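Type II restriction enzyme NgoMIV (Neisseria gonorrhoeae, PDB 1FIU) cuts double-stranded DNA within the sequence 5'-GCCGGC-3', after the first G, acting as a magnesium-dependent homotetrameric restriction endonuclease. Local coordinates at residues Trp188-Ser192 with Asp193-Asn197; Ser226-Ser229 with Ser230-Gly234; Glu58-Pro61 with Gly62-Gly66. All coordinates share one frame; numbering follows the deposited sequence.

Contact 1 (Trp188-Ser192 with Asp193-Asn197); sequences WTIRS and DRAQN. With nucleotides of chain D; nucleotides of chain B.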
loop_
_atom_site.group_PDB
_atom_site.type_symbol
_atom_site.label_atom_id
_atom_site.label_comp_id
_atom_site.label_asym_id
_atom_site.label_seq_id
_atom_site.Cartn_x
_atom_site.Cartn_y
_atom_site.Cartn_z
ATOM N N TRP I 188 -17.678 -0.964 -20.070
ATOM C CA TRP I 188 -18.851 -0.488 -20.820
ATOM C C TRP I 188 -19.902 -0.008 -19.816
ATOM O O TRP I 188 -20.489 1.079 -19.970
ATOM C CB TRP I 188 -19.376 -1.627 -21.703
ATOM C CG TRP I 188 -20.683 -1.327 -22.403
ATOM C CD1 TRP I 188 -21.849 -2.020 -22.272
ATOM C CD2 TRP I 188 -20.953 -0.249 -23.315
ATOM N NE1 TRP I 188 -22.837 -1.438 -23.042
ATOM C CE2 TRP I 188 -22.317 -0.353 -23.692
ATOM C CE3 TRP I 188 -20.178 0.792 -23.843
ATOM C CZ2 TRP I 188 -22.922 0.555 -24.575
ATOM C CZ3 TRP I 188 -20.776 1.695 -24.718
ATOM C CH2 TRP I 188 -22.146 1.565 -25.074
ATOM N N THR I 189 -20.135 -0.833 -18.802
ATOM C CA THR I 189 -21.032 -0.466 -17.693
ATOM C C THR I 189 -20.321 -0.881 -16.412
ATOM O O THR I 189 -19.337 -1.628 -16.444
ATOM C CB THR I 189 -22.383 -1.206 -17.729
ATOM O OG1 THR I 189 -22.162 -2.608 -17.598
ATOM C CG2 THR I 189 -23.122 -0.902 -19.043
ATOM N N ILE I 190 -20.861 -0.451 -15.272
ATOM C CA ILE I 190 -20.263 -0.760 -13.986
ATOM C C ILE I 190 -21.258 -1.355 -12.972
ATOM O O ILE I 190 -22.445 -1.026 -13.014
ATOM C CB ILE I 190 -19.707 0.559 -13.342
ATOM C CG1 ILE I 190 -18.462 1.040 -14.100
ATOM C CG2 ILE I 190 -19.461 0.351 -11.815
ATOM C CD1 ILE I 190 -17.987 2.439 -13.648
ATOM N N ARG I 191 -20.774 -2.281 -12.143
ATOM C CA ARG I 191 -21.499 -2.740 -10.957
ATOM C C ARG I 191 -20.369 -2.485 -9.941
ATOM O O ARG I 191 -19.180 -2.768 -10.235
ATOM C CB ARG I 191 -21.895 -4.213 -10.973
ATOM C CG ARG I 191 -23.073 -4.505 -11.916
ATOM C CD ARG I 191 -24.309 -3.716 -11.560
ATOM N NE ARG I 191 -25.416 -4.084 -12.445
ATOM C CZ ARG I 191 -25.712 -3.500 -13.604
ATOM N NH1 ARG I 191 -24.995 -2.479 -14.081
ATOM N NH2 ARG I 191 -26.745 -3.959 -14.311
ATOM N N SER I 192 -20.706 -1.956 -8.764
ATOM C CA SER I 192 -19.672 -1.599 -7.801
ATOM C C SER I 192 -18.760 -2.727 -7.326
ATOM O O SER I 192 -17.642 -2.457 -6.874
ATOM C CB SER I 192 -20.297 -0.878 -6.600
ATOM O OG SER I 192 -21.241 -1.718 -5.977
ATOM N N ASP I 193 -19.199 -3.978 -7.414
ATOM C CA ASP I 193 -18.351 -5.072 -6.986
ATOM C C ASP I 193 -17.277 -5.398 -8.016
ATOM O O ASP I 193 -16.058 -5.403 -7.714
ATOM C CB ASP I 193 -19.176 -6.342 -6.681
ATOM C CG ASP I 193 -19.999 -6.834 -7.880
ATOM O OD1 ASP I 193 -20.021 -8.062 -8.131
ATOM O OD2 ASP I 193 -20.623 -5.998 -8.557
ATOM N N ARG I 194 -17.710 -5.659 -9.242
ATOM C CA ARG I 194 -16.771 -6.011 -10.303
ATOM C C ARG I 194 -15.874 -4.849 -10.760
ATOM O O ARG I 194 -14.853 -5.080 -11.397
ATOM C CB ARG I 194 -17.530 -6.605 -11.510
ATOM C CG ARG I 194 -18.651 -5.746 -12.128
ATOM C CD ARG I 194 -19.281 -6.538 -13.350
ATOM N NE ARG I 194 -20.503 -5.940 -13.903
ATOM C CZ ARG I 194 -20.545 -4.881 -14.706
ATOM N NH1 ARG I 194 -19.419 -4.271 -15.086
ATOM N NH2 ARG I 194 -21.725 -4.401 -15.113
ATOM N N ALA I 195 -16.223 -3.611 -10.427
ATOM C CA ALA I 195 -15.393 -2.494 -10.860
ATOM C C ALA I 195 -14.086 -2.398 -10.081
ATOM O O ALA I 195 -13.149 -1.719 -10.507
ATOM C CB ALA I 195 -16.180 -1.166 -10.732
ATOM N N GLN I 196 -14.024 -3.079 -8.942
ATOM C CA GLN I 196 -12.835 -2.993 -8.091
ATOM C C GLN I 196 -11.603 -3.668 -8.662
ATOM O O GLN I 196 -10.491 -3.468 -8.142
ATOM C CB GLN I 196 -13.134 -3.544 -6.683
ATOM C CG GLN I 196 -14.325 -2.844 -6.006
ATOM C CD GLN I 196 -14.273 -1.317 -6.072
ATOM O OE1 GLN I 196 -13.247 -0.699 -5.795
ATOM N NE2 GLN I 196 -15.389 -0.701 -6.434
ATOM N N ASN I 197 -11.763 -4.474 -9.704
ATOM C CA ASN I 197 -10.565 -5.079 -10.293
ATOM C C ASN I 197 -9.672 -3.995 -10.925
ATOM O O ASN I 197 -8.475 -4.231 -11.104
ATOM C CB ASN I 197 -10.881 -6.209 -11.296
ATOM C CG ASN I 197 -11.622 -5.751 -12.570
ATOM O OD1 ASN I 197 -12.162 -4.548 -12.572
ATOM N ND2 ASN I 197 -11.716 -6.537 -13.554
ATOM P P DC D 2 -16.994 -4.757 -19.558
ATOM O OP1 DC D 2 -16.953 -3.571 -20.427
ATOM O OP2 DC D 2 -16.509 -4.668 -18.151
ATOM O "O5'" DC D 2 -18.497 -5.269 -19.468
ATOM C "C5'" DC D 2 -19.217 -5.520 -20.662
ATOM C "C4'" DC D 2 -20.605 -6.034 -20.352
ATOM O "O4'" DC D 2 -20.537 -7.311 -19.687
ATOM C "C3'" DC D 2 -21.490 -5.122 -19.494
ATOM O "O3'" DC D 2 -22.711 -4.935 -20.258
ATOM C "C2'" DC D 2 -21.570 -5.849 -18.153
ATOM C "C1'" DC D 2 -21.334 -7.309 -18.504
ATOM N N1 DC D 2 -20.606 -8.073 -17.478
ATOM C C2 DC D 2 -21.246 -9.149 -16.828
ATOM O O2 DC D 2 -22.411 -9.483 -17.207
ATOM N N3 DC D 2 -20.594 -9.805 -15.822
ATOM C C4 DC D 2 -19.335 -9.439 -15.480
ATOM N N4 DC D 2 -18.727 -10.100 -14.463
ATOM C C5 DC D 2 -18.651 -8.392 -16.159
ATOM C C6 DC D 2 -19.315 -7.730 -17.142
ATOM P P DG D 3 -24.170 -4.822 -19.569
ATOM O OP1 DG D 3 -25.030 -4.517 -20.730
ATOM O OP2 DG D 3 -24.215 -3.923 -18.373
ATOM O "O5'" DG D 3 -24.482 -6.280 -19.034
ATOM C "C5'" DG D 3 -24.924 -7.322 -19.896
ATOM C "C4'" DG D 3 -26.180 -7.950 -19.333
ATOM O "O4'" DG D 3 -25.884 -8.639 -18.099
ATOM C "C3'" DG D 3 -27.288 -6.957 -18.997
ATOM O "O3'" DG D 3 -28.540 -7.553 -19.346
ATOM C "C2'" DG D 3 -27.104 -6.691 -17.511
ATOM C "C1'" DG D 3 -26.460 -7.967 -16.983
ATOM N N9 DG D 3 -25.385 -7.707 -16.025
ATOM C C8 DG D 3 -24.563 -6.605 -15.979
ATOM N N7 DG D 3 -23.698 -6.645 -14.995
ATOM C C5 DG D 3 -23.957 -7.854 -14.362
ATOM C C6 DG D 3 -23.335 -8.460 -13.237
ATOM O O6 DG D 3 -22.377 -8.050 -12.578
ATOM N N1 DG D 3 -23.931 -9.677 -12.911
ATOM C C2 DG D 3 -24.979 -10.258 -13.614
ATOM N N2 DG D 3 -25.425 -11.443 -13.161
ATOM N N3 DG D 3 -25.543 -9.716 -14.675
ATOM C C4 DG D 3 -25.000 -8.519 -14.985
ATOM O OP3 DC B 1 -20.736 -7.181 -2.256
ATOM P P DC B 1 -20.456 -8.664 -2.375
ATOM O OP1 DC B 1 -19.385 -9.019 -3.394
ATOM O OP2 DC B 1 -20.259 -9.324 -1.048
ATOM O "O5'" DC B 1 -21.832 -9.286 -2.981
ATOM C "C5'" DC B 1 -22.850 -9.750 -2.100
ATOM C "C4'" DC B 1 -23.823 -10.614 -2.857
ATOM O "O4'" DC B 1 -24.628 -9.706 -3.657
ATOM C "C3'" DC B 1 -23.170 -11.565 -3.860
ATOM O "O3'" DC B 1 -23.032 -12.867 -3.334
ATOM C "C2'" DC B 1 -24.140 -11.588 -5.034
ATOM C "C1'" DC B 1 -24.952 -10.314 -4.913
ATOM N N1 DC B 1 -24.520 -9.394 -5.978
ATOM C C2 DC B 1 -25.206 -9.416 -7.213
ATOM O O2 DC B 1 -26.125 -10.228 -7.368
ATOM N N3 DC B 1 -24.836 -8.562 -8.192
ATOM C C4 DC B 1 -23.828 -7.706 -7.991
ATOM N N4 DC B 1 -23.537 -6.846 -8.980
ATOM C C5 DC B 1 -23.087 -7.680 -6.768
ATOM C C6 DC B 1 -23.466 -8.531 -5.788
#

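Contact 2 (Ser226-Ser229 with Ser230-Gly234); sequences SRIS and SIALG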
loop_
_atom_site.group_PDB
_atom_site.type_symbol
_atom_site.label_atom_id
_atom_site.label_comp_id
_atom_site.label_asym_id
_atom_site.label_seq_id
_atom_site.Cartn_x
_atom_site.Cartn_y
_atom_site.Cartn_z
ATOM N N SER I 226 -23.456 7.467 -9.417
ATOM C CA SER I 226 -23.228 6.587 -8.272
ATOM C C SER I 226 -22.332 5.411 -8.638
ATOM O O SER I 226 -21.388 5.111 -7.909
ATOM C CB SER I 226 -24.559 6.073 -7.683
ATOM O OG SER I 226 -25.271 5.299 -8.618
ATOM N N ARG I 227 -22.604 4.751 -9.760
ATOM C CA ARG I 227 -21.775 3.614 -10.150
ATOM C C ARG I 227 -20.390 4.071 -10.603
ATOM O O ARG I 227 -19.387 3.416 -10.304
ATOM C CB ARG I 227 -22.494 2.793 -11.224
ATOM C CG ARG I 227 -23.428 1.749 -10.590
ATOM C CD ARG I 227 -24.453 1.182 -11.558
ATOM N NE ARG I 227 -25.140 0.069 -10.922
ATOM C CZ ARG I 227 -26.361 -0.356 -11.241
ATOM N NH1 ARG I 227 -27.060 0.238 -12.197
ATOM N NH2 ARG I 227 -26.875 -1.393 -10.608
ATOM N N ILE I 228 -20.321 5.201 -11.292
ATOM C CA ILE I 228 -19.016 5.730 -11.696
ATOM C C ILE I 228 -18.176 5.991 -10.425
ATOM O O ILE I 228 -16.959 5.690 -10.386
ATOM C CB ILE I 228 -19.173 7.074 -12.446
ATOM C CG1 ILE I 228 -19.887 6.844 -13.779
ATOM C CG2 ILE I 228 -17.793 7.760 -12.627
ATOM C CD1 ILE I 228 -20.415 8.130 -14.374
ATOM N N SER I 229 -18.817 6.531 -9.383
ATOM C CA SER I 229 -18.110 6.874 -8.148
ATOM C C SER I 229 -17.446 5.691 -7.446
ATOM O O SER I 229 -16.479 5.892 -6.698
ATOM C CB SER I 229 -19.054 7.612 -7.165
ATOM O OG SER I 229 -19.900 6.694 -6.471
ATOM N N SER I 230 -17.942 4.474 -7.699
ATOM C CA SER I 230 -17.376 3.286 -7.064
ATOM C C SER I 230 -15.922 3.038 -7.509
ATOM O O SER I 230 -15.208 2.314 -6.849
ATOM C CB SER I 230 -18.235 2.036 -7.321
ATOM O OG SER I 230 -18.226 1.631 -8.675
ATOM N N ILE I 231 -15.514 3.609 -8.637
ATOM C CA ILE I 231 -14.107 3.486 -9.048
ATOM C C ILE I 231 -13.416 4.864 -9.117
ATOM O O ILE I 231 -12.205 4.957 -8.908
ATOM C CB ILE I 231 -13.985 2.710 -10.404
ATOM C CG1 ILE I 231 -12.510 2.454 -10.759
ATOM C CG2 ILE I 231 -14.682 3.465 -11.507
ATOM C CD1 ILE I 231 -11.782 1.490 -9.796
ATOM N N ALA I 232 -14.175 5.945 -9.355
ATOM C CA ALA I 232 -13.577 7.272 -9.465
ATOM C C ALA I 232 -13.192 7.920 -8.133
ATOM O O ALA I 232 -12.173 8.622 -8.037
ATOM C CB ALA I 232 -14.518 8.215 -10.230
ATOM N N LEU I 233 -13.990 7.706 -7.092
ATOM C CA LEU I 233 -13.646 8.336 -5.809
ATOM C C LEU I 233 -12.433 7.699 -5.152
ATOM O O LEU I 233 -12.183 6.518 -5.312
ATOM C CB LEU I 233 -14.841 8.272 -4.839
ATOM C CG LEU I 233 -16.076 9.073 -5.243
ATOM C CD1 LEU I 233 -17.152 8.805 -4.174
ATOM C CD2 LEU I 233 -15.794 10.558 -5.357
ATOM N N GLY I 234 -11.683 8.508 -4.405
ATOM C CA GLY I 234 -10.516 8.000 -3.718
ATOM C C GLY I 234 -9.287 8.154 -4.600
ATOM O O GLY I 234 -9.414 8.408 -5.805
#

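Contact 3 (Glu58-Pro61 with Gly62-Gly66); sequences ERLP and GQTSG. With nucleotides of chain B; nucleotides of chain D.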
loop_
_atom_site.group_PDB
_atom_site.type_symbol
_atom_site.label_atom_id
_atom_site.label_comp_id
_atom_site.label_asym_id
_atom_site.label_seq_id
_atom_site.Cartn_x
_atom_site.Cartn_y
_atom_site.Cartn_z
ATOM N N GLU I 58 -31.702 -5.375 -30.362
ATOM C CA GLU I 58 -31.562 -6.066 -29.094
ATOM C C GLU I 58 -30.195 -5.758 -28.502
ATOM O O GLU I 58 -29.220 -5.550 -29.235
ATOM C CB GLU I 58 -31.719 -7.580 -29.278
ATOM C CG GLU I 58 -33.180 -8.036 -29.370
ATOM C CD GLU I 58 -33.959 -7.827 -28.066
ATOM O OE1 GLU I 58 -33.688 -8.550 -27.081
ATOM O OE2 GLU I 58 -34.839 -6.939 -28.021
ATOM N N ARG I 59 -30.154 -5.684 -27.176
ATOM C CA ARG I 59 -28.928 -5.421 -26.427
ATOM C C ARG I 59 -27.910 -6.506 -26.810
ATOM O O ARG I 59 -28.221 -7.694 -26.826
ATOM C CB ARG I 59 -29.232 -5.494 -24.924
ATOM C CG ARG I 59 -28.185 -4.902 -24.020
ATOM C CD ARG I 59 -28.551 -5.208 -22.566
ATOM N NE ARG I 59 -27.756 -4.420 -21.643
ATOM C CZ ARG I 59 -28.199 -3.357 -20.983
ATOM N NH1 ARG I 59 -29.456 -2.937 -21.129
ATOM N NH2 ARG I 59 -27.371 -2.703 -20.181
ATOM N N LEU I 60 -26.687 -6.096 -27.122
ATOM C CA LEU I 60 -25.682 -7.089 -27.482
ATOM C C LEU I 60 -25.217 -7.834 -26.243
ATOM O O LEU I 60 -25.338 -7.345 -25.119
ATOM C CB LEU I 60 -24.450 -6.412 -28.107
ATOM C CG LEU I 60 -24.656 -5.534 -29.335
ATOM C CD1 LEU I 60 -23.288 -5.049 -29.858
ATOM C CD2 LEU I 60 -25.384 -6.327 -30.386
ATOM N N PRO I 61 -24.701 -9.048 -26.433
ATOM C CA PRO I 61 -24.195 -9.837 -25.310
ATOM C C PRO I 61 -23.101 -8.994 -24.661
ATOM O O PRO I 61 -22.347 -8.299 -25.364
ATOM C CB PRO I 61 -23.595 -11.064 -25.988
ATOM C CG PRO I 61 -24.451 -11.228 -27.202
ATOM C CD PRO I 61 -24.629 -9.805 -27.696
ATOM N N GLY I 62 -23.014 -9.034 -23.329
ATOM C CA GLY I 62 -21.989 -8.255 -22.638
ATOM C C GLY I 62 -20.561 -8.506 -23.098
ATOM O O GLY I 62 -19.734 -7.609 -23.056
ATOM N N GLN I 63 -20.242 -9.723 -23.504
ATOM C CA GLN I 63 -18.881 -10.009 -23.992
ATOM C C GLN I 63 -18.606 -9.228 -25.289
ATOM O O GLN I 63 -17.487 -8.787 -25.555
ATOM C CB GLN I 63 -18.735 -11.502 -24.269
ATOM C CG GLN I 63 -19.041 -12.392 -23.072
ATOM C CD GLN I 63 -20.496 -12.808 -22.959
ATOM O OE1 GLN I 63 -21.402 -12.175 -23.532
ATOM N NE2 GLN I 63 -20.738 -13.859 -22.193
ATOM N N THR I 64 -19.640 -9.066 -26.103
ATOM C CA THR I 64 -19.514 -8.338 -27.353
ATOM C C THR I 64 -19.338 -6.833 -27.115
ATOM O O THR I 64 -18.445 -6.185 -27.686
ATOM C CB THR I 64 -20.761 -8.557 -28.215
ATOM O OG1 THR I 64 -20.951 -9.965 -28.413
ATOM C CG2 THR I 64 -20.595 -7.878 -29.571
ATOM N N SER I 65 -20.182 -6.253 -26.269
ATOM C CA SER I 65 -20.045 -4.828 -26.017
ATOM C C SER I 65 -18.736 -4.522 -25.272
ATOM O O SER I 65 -18.108 -3.477 -25.533
ATOM C CB SER I 65 -21.243 -4.291 -25.213
ATOM O OG SER I 65 -21.460 -5.075 -24.038
ATOM N N GLY I 66 -18.350 -5.421 -24.368
ATOM C CA GLY I 66 -17.115 -5.248 -23.607
ATOM C C GLY I 66 -15.936 -5.167 -24.559
ATOM O O GLY I 66 -15.138 -4.236 -24.529
ATOM P P DG B 6 -22.777 -16.866 -26.271
ATOM O OP1 DG B 6 -24.126 -16.351 -25.991
ATOM O OP2 DG B 6 -22.620 -18.151 -26.984
ATOM O "O5'" DG B 6 -21.916 -15.748 -27.017
ATOM C "C5'" DG B 6 -22.024 -14.375 -26.622
ATOM C "C4'" DG B 6 -20.687 -13.681 -26.745
ATOM O "O4'" DG B 6 -19.727 -14.257 -25.832
ATOM C "C3'" DG B 6 -20.027 -13.763 -28.114
ATOM O "O3'" DG B 6 -19.197 -12.607 -28.212
ATOM C "C2'" DG B 6 -19.205 -15.034 -28.006
ATOM C "C1'" DG B 6 -18.749 -15.015 -26.548
ATOM N N9 DG B 6 -18.671 -16.315 -25.886
ATOM C C8 DG B 6 -19.422 -17.437 -26.142
ATOM N N7 DG B 6 -19.227 -18.392 -25.270
ATOM C C5 DG B 6 -18.271 -17.871 -24.405
ATOM C C6 DG B 6 -17.683 -18.430 -23.233
ATOM O O6 DG B 6 -17.946 -19.511 -22.670
ATOM N N1 DG B 6 -16.711 -17.588 -22.698
ATOM C C2 DG B 6 -16.368 -16.359 -23.210
ATOM N N2 DG B 6 -15.363 -15.717 -22.595
ATOM N N3 DG B 6 -16.953 -15.805 -24.262
ATOM C C4 DG B 6 -17.882 -16.615 -24.807
ATOM P P DC D 2 -16.994 -4.757 -19.558
ATOM O OP1 DC D 2 -16.953 -3.571 -20.427
ATOM O OP2 DC D 2 -16.509 -4.668 -18.151
ATOM O "O5'" DC D 2 -18.497 -5.269 -19.468
ATOM C "C5'" DC D 2 -19.217 -5.520 -20.662
ATOM C "C4'" DC D 2 -20.605 -6.034 -20.352
ATOM O "O4'" DC D 2 -20.537 -7.311 -19.687
ATOM C "C3'" DC D 2 -21.490 -5.122 -19.494
ATOM O "O3'" DC D 2 -22.711 -4.935 -20.258
ATOM C "C2'" DC D 2 -21.570 -5.849 -18.153
ATOM C "C1'" DC D 2 -21.334 -7.309 -18.504
ATOM N N1 DC D 2 -20.606 -8.073 -17.478
ATOM C C2 DC D 2 -21.246 -9.149 -16.828
ATOM O O2 DC D 2 -22.411 -9.483 -17.207
ATOM N N3 DC D 2 -20.594 -9.805 -15.822
ATOM C C4 DC D 2 -19.335 -9.439 -15.480
ATOM N N4 DC D 2 -18.727 -10.100 -14.463
ATOM C C5 DC D 2 -18.651 -8.392 -16.159
ATOM C C6 DC D 2 -19.315 -7.730 -17.142
ATOM P P DG D 3 -24.170 -4.822 -19.569
ATOM O OP1 DG D 3 -25.030 -4.517 -20.730
ATOM O OP2 DG D 3 -24.215 -3.923 -18.373
ATOM O "O5'" DG D 3 -24.482 -6.280 -19.034
ATOM C "C5'" DG D 3 -24.924 -7.322 -19.896
ATOM C "C4'" DG D 3 -26.180 -7.950 -19.333
ATOM O "O4'" DG D 3 -25.884 -8.639 -18.099
ATOM C "C3'" DG D 3 -27.288 -6.957 -18.997
ATOM O "O3'" DG D 3 -28.540 -7.553 -19.346
ATOM C "C2'" DG D 3 -27.104 -6.691 -17.511
ATOM C "C1'" DG D 3 -26.460 -7.967 -16.983
ATOM N N9 DG D 3 -25.385 -7.707 -16.025
ATOM C C8 DG D 3 -24.563 -6.605 -15.979
ATOM N N7 DG D 3 -23.698 -6.645 -14.995
ATOM C C5 DG D 3 -23.957 -7.854 -14.362
ATOM C C6 DG D 3 -23.335 -8.460 -13.237
ATOM O O6 DG D 3 -22.377 -8.050 -12.578
ATOM N N1 DG D 3 -23.931 -9.677 -12.911
ATOM C C2 DG D 3 -24.979 -10.258 -13.614
ATOM N N2 DG D 3 -25.425 -11.443 -13.161
ATOM N N3 DG D 3 -25.543 -9.716 -14.675
ATOM C C4 DG D 3 -25.000 -8.519 -14.985
HETATM O O HOH W 1 -24.084 -5.281 -23.689
#

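Contact 1 (Trp188-Ser192 with Asp193-Asn197)
Arg194 comes back to Thr189 because its CG sits between the backbone N and the carbonyl carbon (chi1 56°) and the chain then runs extended to NE. Arg191 starts differently, with CG opposite its carbonyl carbon (chi1 -75°), and a further bend at chi2 lays it alongside Arg194, pointing the same way. Both belong to the turn that joins strand 179-187 to helix 197-208 in this PD-(D/E)XK-type nuclease, and the turn reads base edges directly.

The guanidinium of Arg194 grips Thr189 end-on. NH1 donates to Thr189 O at 3.0 Å, with the acceptor in the guanidinium plane but the nitrogen well above the carbonyl plane. NH2 donates to Thr189 OG1 at 3.1 Å, and that hydroxyl in turn hydrogen-bonds to OP2 of DG3 of chain D. These two bonds fix the rotation of the group while NE meets DG3 O6 at 3.1 Å and NH2 meets DG3 N7 at 3.0 Å. Arg191 N lies over the centre of one guanidinium face, and C2' of DC2 of chain D lies over the other, toward its rim.

The two guanidinium planes differ by 38°. Arg191 NH1 turns to Ile190 O, whereas NE reaches O6 of another guanine base. Next to Arg191 CB, Asp193 OD2 accepts from N4 of DC1 of chain B at 3.1 Å, and OD1 takes N4 of a second cytosine.

Residues 193-196 coil with helix-like angles ahead of helix 197-208: Ala195 N bonds Arg191 O at 3.1 Å, and Ile190 CG2 rests on Ala195 CB at 3.8 Å. Gln196, whose OE1 is held by Arg199, folds back so that NE2 donates almost straight to Ser192 O, 2.9 Å away, with each partner in the other's plane.

Contact 2 (Ser226-Ser229 with Ser230-Gly234)
Ser230 and Arg227 meet near the end of helix 225-232, the helical crossover of the beta-alpha-beta unit formed with strands 215-220 and 240-243. Side-chain bonds to carbonyls come first. Ser230 OG lies between its backbone N and carbonyl carbon (chi1 68°), which turns it back along the helix to donate to Arg227 O at 2.7 Å, in the carbonyl plane. Ser229 OG repeats the same three-residue reach one position earlier, donating to Ser226 O at 2.6 Å. Two side chains from outside, Gln196 NE2 and Arg199 NH2, donate to Ser230 O, which ties the helix to the DNA-reading turn and to helix 197-208.

Backbone bonds mix three- and four-residue spacings here, consistent with a helix tightening toward its end. Ser230 N reaches Arg227 O at 3.2 Å from far above the carbonyl plane, so this oxygen takes two donors from one residue. Ile228 O is shared too, between Ile231 N three residues on and Ala232 N four residues on, at 3.0 Å for the latter.

Apolar packing is modest within the turn: Ile228 CG2 stands 4.1 Å from Ala232 CB, and Met268 of helix 259-270 touches both side chains. At Leu233, the first residue to leave helical geometry, N still donates to Ser229 O at 3.1 Å, while its CD1 closes on Ser229 CB at 3.7 Å.

Contact 3 (Glu58-Pro61 with Gly62-Gly66)
The side-chain amide of Gln63 has DG6 of chain B over one face and Pro61 at its OE1 end. OE1 borders the proline ring, 3.5 Å from Pro61 CB, while O4' of DG6 lies over the amide carbon, 3.3 Å from Gln63 CD. NE2 goes on to donate to O2 of a cytosine base. The other flat group, the Arg59 guanidinium, takes OP1 of DG3 of chain D at its edge and in its plane. NE donates to this oxygen at 2.9 Å and NH2 at 3.0 Å, two bonds that converge on one phosphate oxygen; NH2 is also bonded to Ala33 O.

Between the extended Arg59 chain and the helix start, a water links protein to backbone phosphate. It donates to Leu60 O, accepts from Ser65 OG at 2.7 Å and donates to the same DG3 OP1.

Pro61 stands at the N-cap position of helix 62-81, and its carbonyl opens the first turn: Ser65 N lies nearly in line with the C=O, 3.1 Å from Pro61 O, while Thr64 N makes a weaker, bent bond to it. With OG1 anti to the carbonyl carbon (chi1 -56°), the Thr64 methyl CG2 falls opposite the backbone N and lies across Leu60, 3.9 Å from Leu60 CD1, at about a right angle. Thr64 OG1 runs beside the Pro61 ring and is hydrogen-bonded to a DNA phosphate. The DC2 sugar of chain D packs on bare Gly62, its O4' 3.4 Å from Gly62 CA.

The N terminus of helix 62-81 is thus set against the DNA backbone, where its dipole would probably favour phosphates. The loop from helix 38-50 leads into it, Leu60 leans on Ile21, and Ser65 rests on Trp188, just beyond strand 179-187.

Along the chain the three contacts come in series, none enclosing or crossing another, and each is local: a helix start, a loop and a helix end. Contact 3 starts helix 62-81, contact 1 bends the chain from strand 179-187 toward helix 197-208, and contact 2 ends helix 225-232 before strand 240-243. Contact 1 is the middle piece in space. Trp188 CD1 lies 3.5 Å from Ser65 OG of contact 3, and on its other flank Ile190 O is 3.3 Å from Arg227 CD of contact 2, the centres being about 9 Å apart. Contacts 2 and 3 do not touch, with nearest atoms about 9 Å apart. Contacts 1 and 2 also reach the second subunit.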